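Local coordinates for mandelate racemase/muconate lactonizing enzyme-like protein (Rubrobacter xylanophilus DSM 9941, PDB 3CYJ) that is a member of the enolase superfamily, pairing a capping N-terminal domain with a barrel domain that holds a sodium ion, at residues D228-R236 against H258-I266; P293-A304 against S312-A323. All blocks are in the same frame, centred on the assembly; numbering follows the deposited sequence.

How the contacts relate
Contact 1 closes before contact 2 opens along the chain, and both belong to the barrel domain, their centres 21 Å apart. Contact 1 lies on the outer layer, its centre about 20 Å from the centre of the chain, where helix 229-238 meets the end of helix 254-261 and the turn before strand 266-269. The centre of contact 2, which pairs strands 294-296 and 313-319, is about 5 Å from that of the chain. Strand 266-269 pairs with strand 294-296. The contacts also touch by packing, Ile266 CD1 lying 3.6 Å from Leu314 CD2 and Asp265 O 3.3 Å from Pro293 CD. Outer helical packing, which reaches other subunits, thus joins the barrel wall near the sodium ion.

Contact 1 (D228-R236 against H258-I266); sequences DREGLRLLR and HDLAGCVDI
Apolar packing begins where Leu232 CD1 meets Leu260 CD1 at 3.6 Å. The same Leu232 methyl lies 4.2 Å from Val264 CG1, and Leu232 CB faces Cys263 CB. The thiol of Cys263 sits against the helix, with SG 3.7 Å from Arg229 CB, while the Arg233 guanidinium approaches it obliquely through NH1, Arg233 NH2 being salt-bridged to Glu230 OE2 of the same helix (3.0 Å). These contacts pack helix 229-238 against the C-terminal end of helix 254-261 and the turn after it, two neighbouring outer helices of the barrel domain; Leu232 and Val264 also touch Ala247 of the intervening strand 244-247.

Of the polar contacts, a single hydrogen bond spans the segments. Arg236 NH1 donates to Gly262 O at 3.3 Å with an N-H...O angle of 141°, and the donor stands above the carbonyl plane, 57° out of it. Bends at chi2 and chi3 fold the arginine back over the turn, placing Cys263 O over one guanidinium face. Arg236 CG, anti to the backbone N, lies 3.4 Å from Asp265 OD1. The Asp265 carboxylate is instead held through OD2 by Ile245 N and by Lys202 of a third subunit.

Asp259 CB lies over one face of the Arg229 guanidinium, 3.8 Å from NE, yet Arg229 NH1 and Asp259 OD2 stay 4.6 Å apart. Each forms its salt bridge with the other's counterpart in a fourth subunit.

Contact 2 (P293-A304 against S312-A323); sequences PFSAHCAPAVSA and SLLHLEYFHDHA
Strands 294-296 and 313-319 run parallel, 19° between their directions and 4.7 Å between axes at closest approach, joined by backbone bonds such as Leu314 N to Phe294 O (2.8 Å). With the intervening helix 300-306 they form a beta-alpha-beta unit of the barrel domain, and the helix runs back roughly antiparallel to strand 313-319. On the helix side, Ala296 CB meets Leu316 CB, and Leu316 CD2 reaches Ser303 CB at 3.7 Å. On the opposite face, Ser295 OG and His315 ND1 share a 2.9 Å hydrogen bond at the edge of the imidazole.

From within strand 313-319, Glu317 extends with CG anti to its backbone N (chi1 177°), bringing OE1 to Cys298 N, beyond the partner strand, at 2.7 Å through its anti lone pair. OE1 also lies over one face of the ring of His297, whose side chain comes to about 4 Å from the sodium ion. OE2 is satisfied by Lys164 and Ser137, so the carboxylate is held at both oxygens. Cys298 SG sits obliquely 4.2 Å from the Phe319 ring centroid. Next to it, Ala299 N donates to His322 ND1 at 3.0 Å, only 10° out of the imidazole plane.

Contact 1 (D228-R236 against H258-I266)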
loop_
_atom_site.group_PDB
_atom_site.type_symbol
_atom_site.label_atom_id
_atom_site.label_comp_id
_atom_site.label_asym_id
_atom_site.label_seq_id
_atom_site.Cartn_x
_atom_site.Cartn_y
_atom_site.Cartn_z
ATOM N N ASP A 228 -6.341 18.269 -5.587
ATOM C CA ASP A 228 -5.148 17.813 -4.857
ATOM C C ASP A 228 -5.495 16.876 -3.714
ATOM O O ASP A 228 -5.468 17.281 -2.565
ATOM C CB ASP A 228 -4.315 19.004 -4.335
ATOM C CG ASP A 228 -3.052 18.554 -3.591
ATOM O OD1 ASP A 228 -2.649 17.397 -3.755
ATOM O OD2 ASP A 228 -2.451 19.349 -2.827
ATOM N N ARG A 229 -5.797 15.620 -4.015
ATOM C CA ARG A 229 -6.208 14.673 -2.958
ATOM C C ARG A 229 -5.113 14.296 -1.950
ATOM O O ARG A 229 -5.389 14.123 -0.751
ATOM C CB ARG A 229 -6.885 13.432 -3.549
ATOM C CG ARG A 229 -7.941 13.779 -4.591
ATOM C CD ARG A 229 -8.713 12.550 -5.083
ATOM N NE ARG A 229 -7.872 11.357 -5.235
ATOM C CZ ARG A 229 -7.279 11.004 -6.380
ATOM N NH1 ARG A 229 -7.431 11.764 -7.467
ATOM N NH2 ARG A 229 -6.525 9.897 -6.430
ATOM N N GLU A 230 -3.867 14.195 -2.400
ATOM C CA GLU A 230 -2.787 13.955 -1.455
ATOM C C GLU A 230 -2.610 15.118 -0.460
ATOM O O GLU A 230 -2.295 14.908 0.726
ATOM C CB GLU A 230 -1.491 13.717 -2.205
ATOM C CG GLU A 230 -0.220 14.045 -1.377
ATOM C CD GLU A 230 0.109 12.924 -0.387
ATOM O OE1 GLU A 230 0.736 13.220 0.674
ATOM O OE2 GLU A 230 -0.285 11.752 -0.679
ATOM N N GLY A 231 -2.801 16.350 -0.947
ATOM C CA GLY A 231 -2.826 17.490 -0.030
ATOM C C GLY A 231 -3.958 17.468 1.001
ATOM O O GLY A 231 -3.760 17.847 2.160
ATOM N N LEU A 232 -5.151 17.074 0.557
ATOM C CA LEU A 232 -6.313 16.991 1.411
ATOM C C LEU A 232 -6.110 15.921 2.465
ATOM O O LEU A 232 -6.393 16.134 3.643
ATOM C CB LEU A 232 -7.559 16.660 0.584
ATOM C CG LEU A 232 -8.218 17.787 -0.204
ATOM C CD1 LEU A 232 -9.346 17.236 -1.034
ATOM C CD2 LEU A 232 -8.738 18.873 0.732
ATOM N N ARG A 233 -5.563 14.790 2.028
ATOM C CA ARG A 233 -5.343 13.608 2.865
ATOM C C ARG A 233 -4.330 13.977 3.914
ATOM O O ARG A 233 -4.483 13.595 5.072
ATOM C CB ARG A 233 -4.849 12.435 1.988
ATOM C CG ARG A 233 -5.032 11.022 2.554
ATOM C CD ARG A 233 -5.097 9.947 1.414
ATOM N NE ARG A 233 -3.875 9.931 0.593
ATOM C CZ ARG A 233 -3.836 10.055 -0.745
ATOM N NH1 ARG A 233 -4.967 10.196 -1.447
ATOM N NH2 ARG A 233 -2.655 10.033 -1.387
ATOM N N LEU A 234 -3.304 14.740 3.511
ATOM C CA LEU A 234 -2.303 15.234 4.447
ATOM C C LEU A 234 -2.956 16.085 5.541
ATOM O O LEU A 234 -2.642 15.918 6.752
ATOM C CB LEU A 234 -1.208 16.057 3.736
ATOM C CG LEU A 234 -0.348 16.920 4.700
ATOM C CD1 LEU A 234 0.813 16.086 5.243
ATOM C CD2 LEU A 234 0.198 18.288 4.140
ATOM N N LEU A 235 -3.841 17.000 5.132
ATOM C CA LEU A 235 -4.488 17.857 6.105
ATOM C C LEU A 235 -5.508 17.121 6.978
ATOM O O LEU A 235 -5.721 17.470 8.140
ATOM C CB LEU A 235 -5.163 19.053 5.435
ATOM C CG LEU A 235 -4.127 20.134 5.192
ATOM C CD1 LEU A 235 -4.435 20.583 3.827
ATOM C CD2 LEU A 235 -4.298 21.262 6.209
ATOM N N ARG A 236 -6.159 16.121 6.391
ATOM C CA ARG A 236 -7.036 15.219 7.166
ATOM C C ARG A 236 -6.219 14.562 8.293
ATOM O O ARG A 236 -6.586 14.647 9.445
ATOM C CB ARG A 236 -7.658 14.176 6.246
ATOM C CG ARG A 236 -8.906 13.527 6.794
ATOM C CD ARG A 236 -8.587 12.342 7.610
ATOM N NE ARG A 236 -7.595 11.438 6.998
ATOM C CZ ARG A 236 -7.838 10.518 6.062
ATOM N NH1 ARG A 236 -9.046 10.339 5.538
ATOM N NH2 ARG A 236 -6.841 9.773 5.648
ATOM N N HIS A 258 -16.181 9.028 -4.555
ATOM C CA HIS A 258 -15.580 7.904 -3.889
ATOM C C HIS A 258 -14.071 8.096 -3.580
ATOM O O HIS A 258 -13.585 7.671 -2.534
ATOM C CB HIS A 258 -15.792 6.645 -4.742
ATOM C CG HIS A 258 -15.007 5.474 -4.265
ATOM N ND1 HIS A 258 -13.731 5.211 -4.716
ATOM C CD2 HIS A 258 -15.279 4.531 -3.326
ATOM C CE1 HIS A 258 -13.258 4.137 -4.093
ATOM N NE2 HIS A 258 -14.174 3.711 -3.237
ATOM N N ASP A 259 -13.314 8.668 -4.524
ATOM C CA ASP A 259 -11.915 9.014 -4.250
ATOM C C ASP A 259 -11.854 10.119 -3.187
ATOM O O ASP A 259 -11.097 10.017 -2.238
ATOM C CB ASP A 259 -11.184 9.454 -5.512
ATOM C CG ASP A 259 -10.934 8.275 -6.521
ATOM O OD1 ASP A 259 -10.907 7.079 -6.098
ATOM O OD2 ASP A 259 -10.776 8.573 -7.743
ATOM N N LEU A 260 -12.665 11.161 -3.324
ATOM C CA LEU A 260 -12.657 12.243 -2.314
ATOM C C LEU A 260 -13.012 11.747 -0.909
ATOM O O LEU A 260 -12.371 12.160 0.032
ATOM C CB LEU A 260 -13.631 13.347 -2.696
ATOM C CG LEU A 260 -13.443 14.683 -2.003
ATOM C CD1 LEU A 260 -12.017 15.177 -2.238
ATOM C CD2 LEU A 260 -14.447 15.708 -2.540
ATOM N N ALA A 261 -14.010 10.840 -0.791
ATOM C CA ALA A 261 -14.463 10.331 0.504
ATOM C C ALA A 261 -13.305 9.740 1.277
ATOM O O ALA A 261 -13.286 9.800 2.489
ATOM C CB ALA A 261 -15.591 9.328 0.367
ATOM N N GLY A 262 -12.308 9.182 0.612
ATOM C CA GLY A 262 -11.152 8.663 1.361
ATOM C C GLY A 262 -10.161 9.716 1.836
ATOM O O GLY A 262 -9.146 9.344 2.428
ATOM N N CYS A 263 -10.438 11.016 1.621
ATOM C CA CYS A 263 -9.421 12.072 1.850
ATOM C C CYS A 263 -9.832 13.149 2.779
ATOM O O CYS A 263 -8.981 13.960 3.150
ATOM C CB CYS A 263 -9.085 12.821 0.543
ATOM S SG CYS A 263 -8.374 11.777 -0.645
ATOM N N VAL A 264 -11.128 13.224 3.089
ATOM C CA VAL A 264 -11.702 14.341 3.873
ATOM C C VAL A 264 -12.407 13.857 5.127
ATOM O O VAL A 264 -12.677 12.650 5.257
ATOM C CB VAL A 264 -12.757 15.181 3.059
ATOM C CG1 VAL A 264 -12.106 15.882 1.855
ATOM C CG2 VAL A 264 -13.929 14.330 2.591
ATOM N N ASP A 265 -12.717 14.801 6.039
ATOM C CA ASP A 265 -13.591 14.513 7.166
ATOM C C ASP A 265 -15.065 14.714 6.784
ATOM O O ASP A 265 -15.960 14.072 7.366
ATOM C CB ASP A 265 -13.252 15.410 8.372
ATOM C CG ASP A 265 -11.767 15.335 8.771
ATOM O OD1 ASP A 265 -11.285 14.215 9.057
ATOM O OD2 ASP A 265 -11.071 16.371 8.795
ATOM N N ILE A 266 -15.336 15.652 5.876
ATOM C CA ILE A 266 -16.696 15.972 5.490
ATOM C C ILE A 266 -16.831 16.100 3.960
ATOM O O ILE A 266 -16.100 16.852 3.331
ATOM C CB ILE A 266 -17.222 17.292 6.176
ATOM C CG1 ILE A 266 -17.096 17.215 7.703
ATOM C CG2 ILE A 266 -18.694 17.545 5.803
ATOM C CD1 ILE A 266 -17.716 18.325 8.438
#

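Contact 2 (P293-A304 against S312-A323)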
loop_
_atom_site.group_PDB
_atom_site.type_symbol
_atom_site.label_atom_id
_atom_site.label_comp_id
_atom_site.label_asym_id
_atom_site.label_seq_id
_atom_site.Cartn_x
_atom_site.Cartn_y
_atom_site.Cartn_z
ATOM N N PRO A 293 -19.874 12.260 7.497
ATOM C CA PRO A 293 -21.000 13.180 7.256
ATOM C C PRO A 293 -20.959 13.856 5.870
ATOM O O PRO A 293 -19.927 13.913 5.217
ATOM C CB PRO A 293 -20.818 14.293 8.338
ATOM C CG PRO A 293 -19.585 13.892 9.189
ATOM C CD PRO A 293 -18.840 12.822 8.407
ATOM N N PHE A 294 -22.115 14.333 5.428
ATOM C CA PHE A 294 -22.265 15.025 4.168
ATOM C C PHE A 294 -22.668 16.507 4.424
ATOM O O PHE A 294 -23.329 16.812 5.415
ATOM C CB PHE A 294 -23.309 14.298 3.303
ATOM C CG PHE A 294 -23.722 15.054 2.079
ATOM C CD1 PHE A 294 -22.905 15.091 0.944
ATOM C CD2 PHE A 294 -24.938 15.781 2.059
ATOM C CE1 PHE A 294 -23.318 15.837 -0.230
ATOM C CE2 PHE A 294 -25.361 16.472 0.915
ATOM C CZ PHE A 294 -24.552 16.521 -0.211
ATOM N N SER A 295 -22.308 17.419 3.524
ATOM C CA SER A 295 -22.791 18.784 3.671
ATOM C C SER A 295 -23.132 19.334 2.283
ATOM O O SER A 295 -22.309 19.220 1.332
ATOM C CB SER A 295 -21.743 19.645 4.368
ATOM O OG SER A 295 -22.189 20.983 4.457
ATOM N N ALA A 296 -24.351 19.843 2.123
ATOM C CA ALA A 296 -24.753 20.366 0.828
ATOM C C ALA A 296 -24.206 21.760 0.567
ATOM O O ALA A 296 -24.143 22.630 1.458
ATOM C CB ALA A 296 -26.241 20.334 0.667
ATOM N N HIS A 297 -23.747 21.937 -0.648
ATOM C CA HIS A 297 -23.099 23.183 -1.045
ATOM C C HIS A 297 -24.056 23.974 -1.972
ATOM O O HIS A 297 -24.596 23.391 -2.933
ATOM C CB HIS A 297 -21.783 22.805 -1.734
ATOM C CG HIS A 297 -21.005 23.960 -2.260
ATOM N ND1 HIS A 297 -20.114 24.671 -1.479
ATOM C CD2 HIS A 297 -20.952 24.510 -3.502
ATOM C CE1 HIS A 297 -19.564 25.626 -2.214
ATOM N NE2 HIS A 297 -20.056 25.549 -3.444
ATOM N N CYS A 298 -24.297 25.258 -1.621
ATOM C CA CYS A 298 -25.061 26.252 -2.421
ATOM C C CYS A 298 -26.576 25.929 -2.661
ATOM O O CYS A 298 -27.066 24.879 -2.245
ATOM C CB CYS A 298 -24.291 26.551 -3.742
ATOM S SG CYS A 298 -22.777 27.645 -3.419
ATOM N N ALA A 299 -27.298 26.841 -3.338
ATOM C CA ALA A 299 -28.705 26.621 -3.784
ATOM C C ALA A 299 -29.661 26.127 -2.660
ATOM O O ALA A 299 -30.232 25.014 -2.757
ATOM C CB ALA A 299 -28.764 25.645 -5.017
ATOM N N PRO A 300 -29.833 26.953 -1.605
ATOM C CA PRO A 300 -30.559 26.489 -0.442
ATOM C C PRO A 300 -31.963 26.046 -0.781
ATOM O O PRO A 300 -32.447 25.105 -0.179
ATOM C CB PRO A 300 -30.579 27.712 0.517
ATOM C CG PRO A 300 -29.696 28.761 -0.083
ATOM C CD PRO A 300 -29.294 28.322 -1.463
ATOM N N ALA A 301 -32.626 26.711 -1.722
ATOM C CA ALA A 301 -34.026 26.418 -2.035
ATOM C C ALA A 301 -34.273 25.011 -2.566
ATOM O O ALA A 301 -35.234 24.353 -2.126
ATOM C CB ALA A 301 -34.598 27.455 -2.988
ATOM N N VAL A 302 -33.443 24.535 -3.505
ATOM C CA VAL A 302 -33.538 23.114 -3.890
ATOM C C VAL A 302 -33.027 22.177 -2.770
ATOM O O VAL A 302 -33.601 21.140 -2.512
ATOM C CB VAL A 302 -32.754 22.736 -5.132
ATOM C CG1 VAL A 302 -33.191 21.348 -5.507
ATOM C CG2 VAL A 302 -33.040 23.689 -6.269
ATOM N N SER A 303 -31.939 22.565 -2.122
ATOM C CA SER A 303 -31.285 21.700 -1.173
ATOM C C SER A 303 -32.183 21.396 0.054
ATOM O O SER A 303 -32.142 20.280 0.558
ATOM C CB SER A 303 -29.941 22.312 -0.744
ATOM O OG SER A 303 -29.068 22.400 -1.852
ATOM N N ALA A 304 -32.994 22.367 0.503
ATOM C CA ALA A 304 -33.965 22.141 1.572
ATOM C C ALA A 304 -34.859 20.911 1.318
ATOM O O ALA A 304 -35.149 20.138 2.257
ATOM C CB ALA A 304 -34.806 23.381 1.811
ATOM N N SER A 312 -27.001 10.871 5.813
ATOM C CA SER A 312 -25.709 11.332 6.336
ATOM C C SER A 312 -25.576 12.878 6.404
ATOM O O SER A 312 -24.517 13.407 6.755
ATOM C CB SER A 312 -24.545 10.664 5.573
ATOM O OG SER A 312 -24.733 10.851 4.201
ATOM N N LEU A 313 -26.670 13.597 6.130
ATOM C CA LEU A 313 -26.645 15.081 6.233
ATOM C C LEU A 313 -26.196 15.659 7.597
ATOM O O LEU A 313 -26.787 15.362 8.644
ATOM C CB LEU A 313 -28.002 15.676 5.838
ATOM C CG LEU A 313 -28.013 17.206 5.793
ATOM C CD1 LEU A 313 -27.398 17.812 4.518
ATOM C CD2 LEU A 313 -29.413 17.680 5.983
ATOM N N LEU A 314 -25.142 16.478 7.574
ATOM C CA LEU A 314 -24.748 17.268 8.725
ATOM C C LEU A 314 -25.474 18.615 8.660
ATOM O O LEU A 314 -26.064 19.064 9.649
ATOM C CB LEU A 314 -23.252 17.536 8.688
ATOM C CG LEU A 314 -22.609 18.115 9.942
ATOM C CD1 LEU A 314 -22.968 17.285 11.154
ATOM C CD2 LEU A 314 -21.097 18.196 9.754
ATOM N N HIS A 315 -25.370 19.279 7.509
ATOM C CA HIS A 315 -26.005 20.591 7.292
ATOM C C HIS A 315 -25.953 20.979 5.836
ATOM O O HIS A 315 -25.256 20.348 5.004
ATOM C CB HIS A 315 -25.372 21.716 8.121
ATOM C CG HIS A 315 -23.878 21.665 8.225
ATOM N ND1 HIS A 315 -23.047 21.580 7.126
ATOM C CD2 HIS A 315 -23.058 21.756 9.308
ATOM C CE1 HIS A 315 -21.784 21.600 7.524
ATOM N NE2 HIS A 315 -21.765 21.695 8.845
ATOM N N LEU A 316 -26.696 22.044 5.536
ATOM C CA LEU A 316 -26.712 22.598 4.188
ATOM C C LEU A 316 -26.275 24.044 4.290
ATOM O O LEU A 316 -26.486 24.708 5.331
ATOM C CB LEU A 316 -28.080 22.400 3.488
ATOM C CG LEU A 316 -29.290 23.350 3.664
ATOM C CD1 LEU A 316 -29.071 24.874 3.326
ATOM C CD2 LEU A 316 -30.500 22.839 2.884
ATOM N N GLU A 317 -25.627 24.510 3.230
ATOM C CA GLU A 317 -25.090 25.859 3.151
ATOM C C GLU A 317 -26.186 26.842 2.728
ATOM O O GLU A 317 -26.762 26.736 1.616
ATOM C CB GLU A 317 -23.972 25.936 2.116
ATOM C CG GLU A 317 -23.429 27.328 1.949
ATOM C CD GLU A 317 -22.403 27.414 0.867
ATOM O OE1 GLU A 317 -22.516 26.668 -0.146
ATOM O OE2 GLU A 317 -21.489 28.233 1.047
ATOM N N TYR A 318 -26.459 27.777 3.624
ATOM C CA TYR A 318 -27.384 28.869 3.327
ATOM C C TYR A 318 -26.580 29.977 2.686
ATOM O O TYR A 318 -26.142 30.909 3.367
ATOM C CB TYR A 318 -28.039 29.384 4.639
ATOM C CG TYR A 318 -29.147 30.334 4.399
ATOM C CD1 TYR A 318 -30.391 29.893 3.880
ATOM C CD2 TYR A 318 -28.959 31.693 4.631
ATOM C CE1 TYR A 318 -31.432 30.807 3.615
ATOM C CE2 TYR A 318 -29.978 32.615 4.357
ATOM C CZ TYR A 318 -31.212 32.157 3.863
ATOM O OH TYR A 318 -32.208 33.081 3.599
ATOM N N PHE A 319 -26.336 29.844 1.389
ATOM C CA PHE A 319 -25.354 30.709 0.722
ATOM C C PHE A 319 -25.933 32.071 0.387
ATOM O O PHE A 319 -26.966 32.169 -0.284
ATOM C CB PHE A 319 -24.817 30.042 -0.557
ATOM C CG PHE A 319 -23.682 30.824 -1.207
ATOM C CD1 PHE A 319 -22.579 31.225 -0.449
ATOM C CD2 PHE A 319 -23.723 31.146 -2.532
ATOM C CE1 PHE A 319 -21.522 31.926 -1.006
ATOM C CE2 PHE A 319 -22.648 31.854 -3.140
ATOM C CZ PHE A 319 -21.553 32.244 -2.364
ATOM N N HIS A 320 -25.282 33.118 0.874
ATOM C CA HIS A 320 -25.785 34.488 0.693
ATOM C C HIS A 320 -26.233 34.776 -0.728
ATOM O O HIS A 320 -27.411 35.015 -0.965
ATOM C CB HIS A 320 -24.739 35.530 1.135
ATOM C CG HIS A 320 -25.105 36.942 0.776
ATOM N ND1 HIS A 320 -26.165 37.619 1.360
ATOM C CD2 HIS A 320 -24.556 37.804 -0.117
ATOM C CE1 HIS A 320 -26.263 38.823 0.821
ATOM N NE2 HIS A 320 -25.287 38.966 -0.061
ATOM N N ASP A 321 -25.323 34.739 -1.703
ATOM C CA ASP A 321 -25.704 35.064 -3.096
ATOM C C ASP A 321 -27.005 34.406 -3.503
ATOM O O ASP A 321 -27.859 35.020 -4.157
ATOM C CB ASP A 321 -24.645 34.656 -4.096
ATOM C CG ASP A 321 -23.317 35.376 -3.895
ATOM O OD1 ASP A 321 -23.122 36.047 -2.876
ATOM O OD2 ASP A 321 -22.421 35.272 -4.763
ATOM N N HIS A 322 -27.150 33.137 -3.115
ATOM C CA HIS A 322 -28.193 32.298 -3.649
ATOM C C HIS A 322 -29.480 32.478 -2.938
ATOM O O HIS A 322 -30.528 32.564 -3.599
ATOM C CB HIS A 322 -27.778 30.829 -3.627
ATOM C CG HIS A 322 -26.663 30.537 -4.565
ATOM N ND1 HIS A 322 -26.060 29.300 -4.649
ATOM C CD2 HIS A 322 -26.025 31.340 -5.457
ATOM C CE1 HIS A 322 -25.108 29.346 -5.564
ATOM N NE2 HIS A 322 -25.066 30.575 -6.067
ATOM N N ALA A 323 -29.434 32.464 -1.611
ATOM C CA ALA A 323 -30.590 32.828 -0.806
ATOM C C ALA A 323 -31.220 34.139 -1.347
ATOM O O ALA A 323 -32.410 34.198 -1.670
ATOM C CB ALA A 323 -30.188 32.990 0.651
HETATM O O HOH W 1 -27.453 24.352 0.213
#